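Local atomic coordinates of lipoprotein (Colwellia psychrerythraea, PDB entry 3O0Y), a protein that is of unknown function but is a putative bacterial lipoprotein whose family is grouped with the MA-clan metallopeptidases, so a peptidase-like ancestry is possible. Residues Leu165-Arg170 with Asn222-Lys227; Glu216-Val221 with Val253-Tyr258; Val339-Asn342 with Arg346-Tyr349. One frame throughout, in Å; residues are numbered along the deposited sequence.

Overall arrangement
Contacts 1 and 2 share helix 219-228 and lie together on the same side of the chain's centre, their own centres about 12 Å apart. They are linked directly, since the hydroxyl of Tyr167 in contact 1 hydrogen-bonds the backbone oxygen of Phe220 in contact 2. Both are buried and depend on aromatic side chains reaching across between helices; contact 2 adds a histidine capping the start of the shared helix. Contact 3 is separate, with its centre about 40 Å or more from the other two. Only partly buried, it is local in sequence, joining helix 334-342 to the loop that follows, and it brings carbonyl oxygens and an arginine up to apolar side chains.

Contact 1 of 3, residues Leu165-Arg170 with Asn222-Lys227; sequences LDYIVR and NVFREK
Tyr167 and Phe224 meet ring to ring between helices 161-172 and 219-228, and aromatic packing makes up most of the contact. The two side chains slide past each other in opposite directions. Their ring planes are inclined by only 29°, yet the centroids are 5.4 Å apart, so the rings barely overlap and touch through CD2 and CE2 of the tyrosine and CD1 of the phenylalanine. The closest approach is Tyr167 CD2 to Phe224 CD1, at 3.6 Å, while Tyr167 CE2 comes within 3.9 Å of Phe224 CB. In both residues CG stands anti to the backbone N (chi1 -172° in Tyr167, -174° in Phe224), which carries each ring out toward the other helix. Flat rings suit an interface where they can slip past one another; the CA atoms of Tyr167 and Phe224 are 8.7 Å apart. This is helix-helix packing within a strand-free, mostly helical part of this DUF885 protein, where helix 144-154 also meets Tyr167, through Met152. The aliphatic share is small and looser, with Tyr167 OH lying 4.4 Å from Val223 CB. Tyrosine brings a polar end that phenylalanine lacks, and its hydroxyl hydrogen-bonds Phe220 O, one turn before Phe224.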
loop_
_atom_site.group_PDB
_atom_site.type_symbol
_atom_site.label_atom_id
_atom_site.label_comp_id
_atom_site.label_asym_id
_atom_site.label_seq_id
_atom_site.Cartn_x
_atom_site.Cartn_y
_atom_site.Cartn_z
ATOM N N LEU A 165 -11.272 15.051 22.443
ATOM C CA LEU A 165 -12.464 15.690 21.917
ATOM C C LEU A 165 -12.428 15.680 20.372
ATOM O O LEU A 165 -13.459 15.494 19.723
ATOM C CB LEU A 165 -12.614 17.098 22.459
ATOM C CG LEU A 165 -13.032 17.207 23.957
ATOM C CD1 LEU A 165 -12.918 18.648 24.462
ATOM C CD2 LEU A 165 -14.453 16.656 24.195
ATOM N N ASP A 166 -11.262 15.823 19.771
ATOM C CA ASP A 166 -11.185 15.632 18.294
ATOM C C ASP A 166 -11.659 14.247 17.775
ATOM O O ASP A 166 -12.302 14.112 16.690
ATOM C CB ASP A 166 -9.774 15.835 17.786
ATOM C CG ASP A 166 -9.257 17.278 17.914
ATOM O OD1 ASP A 166 -10.049 18.208 18.087
ATOM O OD2 ASP A 166 -8.004 17.458 17.890
ATOM N N TYR A 167 -11.374 13.218 18.570
ATOM C CA TYR A 167 -11.804 11.838 18.269
ATOM C C TYR A 167 -13.321 11.729 18.347
ATOM O O TYR A 167 -13.960 11.184 17.447
ATOM C CB TYR A 167 -11.087 10.910 19.269
ATOM C CG TYR A 167 -11.180 9.434 19.107
ATOM C CD1 TYR A 167 -10.330 8.763 18.249
ATOM C CD2 TYR A 167 -12.140 8.688 19.805
ATOM C CE1 TYR A 167 -10.324 7.330 18.192
ATOM C CE2 TYR A 167 -12.121 7.280 19.771
ATOM C CZ TYR A 167 -11.264 6.626 18.922
ATOM O OH TYR A 167 -11.265 5.253 18.844
ATOM N N ILE A 168 -13.909 12.353 19.371
ATOM C CA ILE A 168 -15.349 12.347 19.557
ATOM C C ILE A 168 -16.074 13.060 18.430
ATOM O O ILE A 168 -17.103 12.579 17.907
ATOM C CB ILE A 168 -15.698 12.912 20.972
ATOM C CG1 ILE A 168 -15.288 11.871 22.007
ATOM C CG2 ILE A 168 -17.200 13.250 21.100
ATOM C CD1 ILE A 168 -15.083 12.478 23.417
ATOM N N VAL A 169 -15.546 14.219 18.091
ATOM C CA VAL A 169 -16.107 15.056 17.034
ATOM C C VAL A 169 -16.063 14.311 15.676
ATOM O O VAL A 169 -17.004 14.380 14.874
ATOM C CB VAL A 169 -15.396 16.386 17.005
ATOM C CG1 VAL A 169 -15.718 17.137 15.743
ATOM C CG2 VAL A 169 -15.804 17.182 18.297
ATOM N N ARG A 170 -14.962 13.606 15.447
ATOM C CA ARG A 170 -14.866 12.786 14.219
ATOM C C ARG A 170 -15.909 11.687 14.175
ATOM O O ARG A 170 -16.624 11.519 13.155
ATOM C CB ARG A 170 -13.431 12.240 14.079
ATOM C CG ARG A 170 -12.536 13.307 13.455
ATOM C CD ARG A 170 -11.170 12.736 13.041
ATOM N NE ARG A 170 -10.501 13.565 12.026
ATOM C CZ ARG A 170 -9.196 13.544 11.793
ATOM N NH1 ARG A 170 -8.399 12.704 12.440
ATOM N NH2 ARG A 170 -8.705 14.311 10.841
ATOM N N ASN A 222 -12.529 0.594 23.007
ATOM C CA ASN A 222 -11.403 -0.045 23.680
ATOM C C ASN A 222 -10.039 0.624 23.416
ATOM O O ASN A 222 -9.200 0.750 24.321
ATOM C CB ASN A 222 -11.400 -1.551 23.350
ATOM C CG ASN A 222 -12.565 -2.332 24.011
ATOM O OD1 ASN A 222 -12.987 -3.383 23.505
ATOM N ND2 ASN A 222 -13.027 -1.864 25.125
ATOM N N VAL A 223 -9.805 1.060 22.171
ATOM C CA VAL A 223 -8.633 1.839 21.875
ATOM C C VAL A 223 -8.640 3.130 22.644
ATOM O O VAL A 223 -7.644 3.541 23.202
ATOM C CB VAL A 223 -8.567 2.142 20.341
ATOM C CG1 VAL A 223 -7.465 3.198 20.101
ATOM C CG2 VAL A 223 -8.356 0.762 19.585
ATOM N N PHE A 224 -9.761 3.822 22.639
ATOM C CA PHE A 224 -9.840 5.042 23.373
ATOM C C PHE A 224 -9.560 4.794 24.878
ATOM O O PHE A 224 -8.797 5.555 25.514
ATOM C CB PHE A 224 -11.198 5.680 23.199
ATOM C CG PHE A 224 -11.283 7.027 23.815
ATOM C CD1 PHE A 224 -10.904 8.140 23.135
ATOM C CD2 PHE A 224 -11.737 7.172 25.117
ATOM C CE1 PHE A 224 -11.012 9.418 23.729
ATOM C CE2 PHE A 224 -11.832 8.417 25.729
ATOM C CZ PHE A 224 -11.464 9.535 25.054
ATOM N N ARG A 225 -10.098 3.701 25.433
ATOM C CA ARG A 225 -9.849 3.442 26.856
ATOM C C ARG A 225 -8.360 3.247 27.123
ATOM O O ARG A 225 -7.854 3.689 28.132
ATOM C CB ARG A 225 -10.586 2.191 27.339
ATOM C CG ARG A 225 -12.050 2.261 27.455
ATOM C CD ARG A 225 -12.662 0.859 27.889
ATOM N NE ARG A 225 -14.019 1.016 28.371
ATOM C CZ ARG A 225 -15.098 0.489 27.801
ATOM N NH1 ARG A 225 -15.001 -0.345 26.734
ATOM N NH2 ARG A 225 -16.279 0.735 28.349
ATOM N N GLU A 226 -7.675 2.510 26.261
ATOM C CA GLU A 226 -6.275 2.222 26.481
ATOM C C GLU A 226 -5.397 3.462 26.377
ATOM O O GLU A 226 -4.517 3.688 27.216
ATOM C CB GLU A 226 -5.749 1.145 25.530
ATOM C CG GLU A 226 -4.184 1.061 25.637
ATOM C CD GLU A 226 -3.523 -0.242 25.137
ATOM O OE1 GLU A 226 -4.243 -1.180 24.675
ATOM O OE2 GLU A 226 -2.259 -0.310 25.214
ATOM N N LYS A 227 -5.690 4.322 25.412
ATOM C CA LYS A 227 -4.933 5.565 25.245
ATOM C C LYS A 227 -5.263 6.624 26.294
ATOM O O LYS A 227 -4.348 7.207 26.885
ATOM C CB LYS A 227 -5.139 6.081 23.820
ATOM C CG LYS A 227 -4.514 5.114 22.826
ATOM C CD LYS A 227 -4.392 5.671 21.395
ATOM C CE LYS A 227 -3.836 4.617 20.397
ATOM N NZ LYS A 227 -3.597 5.154 19.000
#

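Contact 2 of 3, residues Glu216-Val221 with Val253-Tyr258; sequences EQHPFV and VVYPAY
Val254 meets the rim of the Phe220 ring, the first of two touches that helix 236-268 makes with the start of helix 219-228. CG1 of Val254 stands anti to the backbone N (chi1 178°) and lies near the ring plane, 4.0 Å from Phe220 CE2. A compact branched residue fits here because the phenylalanine already spans most of the distance between backbones whose nearest CA atoms, in Phe220 and Val254, are 9.7 Å apart. Around this pair, Phe210 of helix 197-210 packs on Phe220 and Val254 and its ring also meets that of His218, so the contact belongs to a buried layer where helices 197-210, 219-228 and 236-268 meet.

Tyr255 follows, and its long ring reaches the imidazole of His218. The two side chains pass in opposite directions, with planes at 75° to one another, and the edges meet: Tyr255 OH lies 3.4 Å from His218 CD2, and Tyr255 CE1 is 3.7 Å from that same carbon. The hydroxyl has its hydrogen-bond partner in Gly213 O, and its approach to the CD2 carbon is packing.

His218 is the N-cap of helix 219-228. Its ND1 accepts the amide of Phe220 (N to ND1 3.0 Å) in a nearly straight bond of 169°, with the donor a little out of the ring plane, and Pro219 CD lies over one face of the imidazole, toward its rim. A leucine here would offer no acceptor and is likely to leave the Phe220 N-H without its mate, and the tyrosine edge without a flat neighbour. Pro256 comes next along helix 236-268; lacking an N-H, it cannot bond to the preceding turn, and the helix kinks there, just beyond the tyrosine.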
loop_
_atom_site.group_PDB
_atom_site.type_symbol
_atom_site.label_atom_id
_atom_site.label_comp_id
_atom_site.label_asym_id
_atom_site.label_seq_id
_atom_site.Cartn_x
_atom_site.Cartn_y
_atom_site.Cartn_z
ATOM N N GLU A 216 -20.441 -0.827 23.299
ATOM C CA GLU A 216 -19.611 -0.562 24.486
ATOM C C GLU A 216 -18.324 -1.317 24.426
ATOM O O GLU A 216 -17.363 -0.986 25.142
ATOM C CB GLU A 216 -20.309 -0.983 25.806
ATOM C CG GLU A 216 -21.657 -0.329 26.090
ATOM C CD GLU A 216 -22.785 -0.585 25.033
ATOM O OE1 GLU A 216 -22.809 -1.651 24.378
ATOM O OE2 GLU A 216 -23.663 0.312 24.865
ATOM N N GLN A 217 -18.269 -2.369 23.601
ATOM C CA GLN A 217 -17.043 -3.150 23.478
ATOM C C GLN A 217 -16.355 -3.016 22.101
ATOM O O GLN A 217 -15.342 -3.700 21.812
ATOM C CB GLN A 217 -17.285 -4.608 23.841
ATOM C CG GLN A 217 -17.408 -4.861 25.414
ATOM C CD GLN A 217 -16.115 -4.480 26.162
ATOM O OE1 GLN A 217 -14.983 -4.723 25.666
ATOM N NE2 GLN A 217 -16.272 -3.820 27.326
ATOM N N HIS A 218 -16.779 -2.010 21.359
ATOM C CA HIS A 218 -16.245 -1.802 20.027
ATOM C C HIS A 218 -14.770 -1.364 20.116
ATOM O O HIS A 218 -14.349 -0.635 21.057
ATOM C CB HIS A 218 -17.060 -0.755 19.293
ATOM C CG HIS A 218 -16.813 -0.745 17.820
ATOM N ND1 HIS A 218 -15.811 0.017 17.234
ATOM C CD2 HIS A 218 -17.429 -1.422 16.816
ATOM C CE1 HIS A 218 -15.810 -0.227 15.928
ATOM N NE2 HIS A 218 -16.778 -1.096 15.646
ATOM N N PRO A 219 -13.964 -1.691 19.070
ATOM C CA PRO A 219 -12.587 -1.192 19.139
ATOM C C PRO A 219 -12.444 0.308 19.245
ATOM O O PRO A 219 -11.465 0.785 19.828
ATOM C CB PRO A 219 -11.970 -1.720 17.849
ATOM C CG PRO A 219 -12.689 -2.988 17.608
ATOM C CD PRO A 219 -14.087 -2.767 18.049
ATOM N N PHE A 220 -13.356 1.057 18.671
ATOM C CA PHE A 220 -13.283 2.522 18.834
ATOM C C PHE A 220 -13.239 2.896 20.327
ATOM O O PHE A 220 -12.555 3.838 20.719
ATOM C CB PHE A 220 -14.487 3.203 18.189
ATOM C CG PHE A 220 -14.310 3.607 16.714
ATOM C CD1 PHE A 220 -13.208 4.263 16.249
ATOM C CD2 PHE A 220 -15.376 3.378 15.822
ATOM C CE1 PHE A 220 -13.133 4.681 14.904
ATOM C CE2 PHE A 220 -15.299 3.781 14.509
ATOM C CZ PHE A 220 -14.177 4.432 14.056
ATOM N N VAL A 221 -14.096 2.247 21.131
ATOM C CA VAL A 221 -14.104 2.427 22.617
ATOM C C VAL A 221 -12.864 1.844 23.299
ATOM O O VAL A 221 -12.225 2.504 24.120
ATOM C CB VAL A 221 -15.310 1.777 23.242
ATOM C CG1 VAL A 221 -15.301 2.068 24.776
ATOM C CG2 VAL A 221 -16.581 2.275 22.543
ATOM N N VAL A 253 -24.271 7.042 16.543
ATOM C CA VAL A 253 -23.910 7.600 15.242
ATOM C C VAL A 253 -23.205 6.515 14.381
ATOM O O VAL A 253 -23.684 6.207 13.285
ATOM C CB VAL A 253 -23.098 8.846 15.358
ATOM C CG1 VAL A 253 -22.891 9.438 13.970
ATOM C CG2 VAL A 253 -23.862 9.917 16.250
ATOM N N VAL A 254 -22.142 5.898 14.897
ATOM C CA VAL A 254 -21.356 4.961 14.094
ATOM C C VAL A 254 -22.148 3.756 13.695
ATOM O O VAL A 254 -22.169 3.408 12.502
ATOM C CB VAL A 254 -20.057 4.540 14.792
ATOM C CG1 VAL A 254 -19.273 3.522 13.953
ATOM C CG2 VAL A 254 -19.195 5.851 15.045
ATOM N N TYR A 255 -22.833 3.135 14.674
ATOM C CA TYR A 255 -23.559 1.887 14.417
ATOM C C TYR A 255 -24.647 2.050 13.353
ATOM O O TYR A 255 -24.635 1.295 12.364
ATOM C CB TYR A 255 -24.088 1.279 15.715
ATOM C CG TYR A 255 -23.162 0.299 16.272
ATOM C CD1 TYR A 255 -21.809 0.558 16.347
ATOM C CD2 TYR A 255 -23.622 -0.905 16.826
ATOM C CE1 TYR A 255 -20.941 -0.365 16.835
ATOM C CE2 TYR A 255 -22.741 -1.832 17.316
ATOM C CZ TYR A 255 -21.407 -1.562 17.328
ATOM O OH TYR A 255 -20.480 -2.444 17.832
ATOM N N PRO A 256 -25.542 3.019 13.497
ATOM C CA PRO A 256 -26.516 3.223 12.435
ATOM C C PRO A 256 -25.912 3.603 11.050
ATOM O O PRO A 256 -26.499 3.242 9.994
ATOM C CB PRO A 256 -27.376 4.360 12.966
ATOM C CG PRO A 256 -27.286 4.199 14.458
ATOM C CD PRO A 256 -25.825 3.906 14.643
ATOM N N ALA A 257 -24.770 4.313 11.063
ATOM C CA ALA A 257 -24.106 4.691 9.811
ATOM C C ALA A 257 -23.668 3.412 9.073
ATOM O O ALA A 257 -24.037 3.218 7.901
ATOM C CB ALA A 257 -22.912 5.668 10.095
ATOM N N TYR A 258 -22.960 2.502 9.760
ATOM C CA TYR A 258 -22.496 1.251 9.140
ATOM C C TYR A 258 -23.649 0.378 8.713
ATOM O O TYR A 258 -23.668 -0.158 7.618
ATOM C CB TYR A 258 -21.526 0.469 10.018
ATOM C CG TYR A 258 -20.110 1.018 9.863
ATOM C CD1 TYR A 258 -19.793 2.298 10.282
ATOM C CD2 TYR A 258 -19.106 0.268 9.248
ATOM C CE1 TYR A 258 -18.536 2.811 10.097
ATOM C CE2 TYR A 258 -17.873 0.785 9.004
ATOM C CZ TYR A 258 -17.573 2.063 9.418
ATOM O OH TYR A 258 -16.293 2.585 9.237
#

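Contact 3 of 3, residues Val339-Asn342 with Arg346-Tyr349; sequences VALN and RFLY
Leu341 and Asn342, late in helix 334-342, face Phe347 and Leu348 because the chain doubles back within a few residues, bringing the CA atoms of Asn342 and Phe347 to 6.4 Å. The side chains of the returning segment then pack on backbone oxygens as well as on side chains. The Phe347 ring presents its edge to Leu341 O, which lies near the ring plane 3.3 Å from CD2, and this probably sets the slightly positive ring hydrogens toward the carbonyl. Beyond it, Leu341 CD2 touches Phe347 CE2 at 3.8 Å. Leu348 comes in at about a right angle to the Asn342 side chain, and its CD2 is 3.5 Å from Asn342 O.

The helix is thus followed by a short connection and a 3-10 segment that includes residues 346-347, on the way to helix 353-373. Arg346 takes the crowded first torsion (chi1 61°) and then runs extended, folding back across Phe347. Its CG sits 3.7 Å above the plane of the Phe347 ring, over the centre, and its NH2 is 4.1 Å from Leu341 CD2. An arginine suits this border: its methylene chain covers the ring while its guanidinium meets Phe347 CZ near the rim of one face, NE forms a salt bridge with Glu344, and the cation makes a cation-pi contact with Phe492. Phe430 meets the Phe347 ring edge-to-face.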
loop_
_atom_site.group_PDB
_atom_site.type_symbol
_atom_site.label_atom_id
_atom_site.label_comp_id
_atom_site.label_asym_id
_atom_site.label_seq_id
_atom_site.Cartn_x
_atom_site.Cartn_y
_atom_site.Cartn_z
ATOM N N VAL A 339 5.061 -26.651 -0.292
ATOM C CA VAL A 339 4.015 -27.110 0.663
ATOM C C VAL A 339 4.524 -28.149 1.630
ATOM O O VAL A 339 4.272 -28.057 2.823
ATOM C CB VAL A 339 2.811 -27.630 -0.120
ATOM C CG1 VAL A 339 1.907 -28.385 0.822
ATOM C CG2 VAL A 339 2.111 -26.476 -0.847
ATOM N N ALA A 340 5.299 -29.119 1.129
ATOM C CA ALA A 340 5.892 -30.153 1.940
ATOM C C ALA A 340 6.861 -29.547 2.970
ATOM O O ALA A 340 6.816 -29.915 4.142
ATOM C CB ALA A 340 6.706 -31.193 1.051
ATOM N N LEU A 341 7.665 -28.581 2.561
ATOM C CA LEU A 341 8.589 -28.001 3.489
ATOM C C LEU A 341 7.813 -27.284 4.592
ATOM O O LEU A 341 8.244 -27.256 5.703
ATOM C CB LEU A 341 9.536 -27.020 2.798
ATOM C CG LEU A 341 10.604 -27.626 1.871
ATOM C CD1 LEU A 341 11.249 -26.556 0.961
ATOM C CD2 LEU A 341 11.654 -28.425 2.624
ATOM N N ASN A 342 6.716 -26.611 4.253
ATOM C CA ASN A 342 5.962 -25.849 5.242
ATOM C C ASN A 342 5.383 -26.791 6.325
ATOM O O ASN A 342 5.013 -26.308 7.393
ATOM C CB ASN A 342 4.889 -25.125 4.498
ATOM C CG ASN A 342 4.408 -23.818 5.141
ATOM O OD1 ASN A 342 4.280 -23.691 6.375
ATOM N ND2 ASN A 342 3.960 -22.911 4.267
ATOM N N ARG A 346 11.144 -28.301 11.613
ATOM C CA ARG A 346 12.233 -27.399 11.656
ATOM C C ARG A 346 11.849 -26.008 11.114
ATOM O O ARG A 346 12.591 -25.095 11.350
ATOM C CB ARG A 346 13.430 -27.932 10.853
ATOM C CG ARG A 346 13.141 -28.124 9.412
ATOM C CD ARG A 346 14.333 -28.806 8.696
ATOM N NE ARG A 346 13.978 -29.260 7.364
ATOM C CZ ARG A 346 14.846 -29.479 6.370
ATOM N NH1 ARG A 346 16.182 -29.296 6.520
ATOM N NH2 ARG A 346 14.367 -29.907 5.242
ATOM N N PHE A 347 10.764 -25.899 10.370
ATOM C CA PHE A 347 10.324 -24.645 9.725
ATOM C C PHE A 347 9.141 -23.987 10.427
ATOM O O PHE A 347 8.576 -23.008 9.894
ATOM C CB PHE A 347 10.084 -24.789 8.230
ATOM C CG PHE A 347 11.292 -25.237 7.459
ATOM C CD1 PHE A 347 12.499 -24.534 7.577
ATOM C CD2 PHE A 347 11.264 -26.372 6.642
ATOM C CE1 PHE A 347 13.606 -24.955 6.894
ATOM C CE2 PHE A 347 12.363 -26.762 5.945
ATOM C CZ PHE A 347 13.555 -26.091 6.096
ATOM N N LEU A 348 8.757 -24.491 11.595
ATOM C CA LEU A 348 7.512 -24.000 12.265
ATOM C C LEU A 348 7.830 -23.542 13.660
ATOM O O LEU A 348 8.415 -24.304 14.500
ATOM C CB LEU A 348 6.472 -25.109 12.341
ATOM C CG LEU A 348 5.882 -25.587 11.042
ATOM C CD1 LEU A 348 5.118 -26.903 11.314
ATOM C CD2 LEU A 348 5.072 -24.448 10.395
ATOM N N TYR A 349 7.465 -22.301 13.977
ATOM C CA TYR A 349 7.457 -21.864 15.336
ATOM C C TYR A 349 6.332 -22.518 16.094
ATOM O O TYR A 349 5.260 -22.830 15.518
ATOM C CB TYR A 349 7.299 -20.314 15.406
ATOM C CG TYR A 349 8.389 -19.509 14.763
ATOM C CD1 TYR A 349 9.593 -19.341 15.412
ATOM C CD2 TYR A 349 8.242 -18.994 13.491
ATOM C CE1 TYR A 349 10.603 -18.603 14.830
ATOM C CE2 TYR A 349 9.242 -18.220 12.883
ATOM C CZ TYR A 349 10.431 -18.068 13.568
ATOM O OH TYR A 349 11.460 -17.363 12.989
#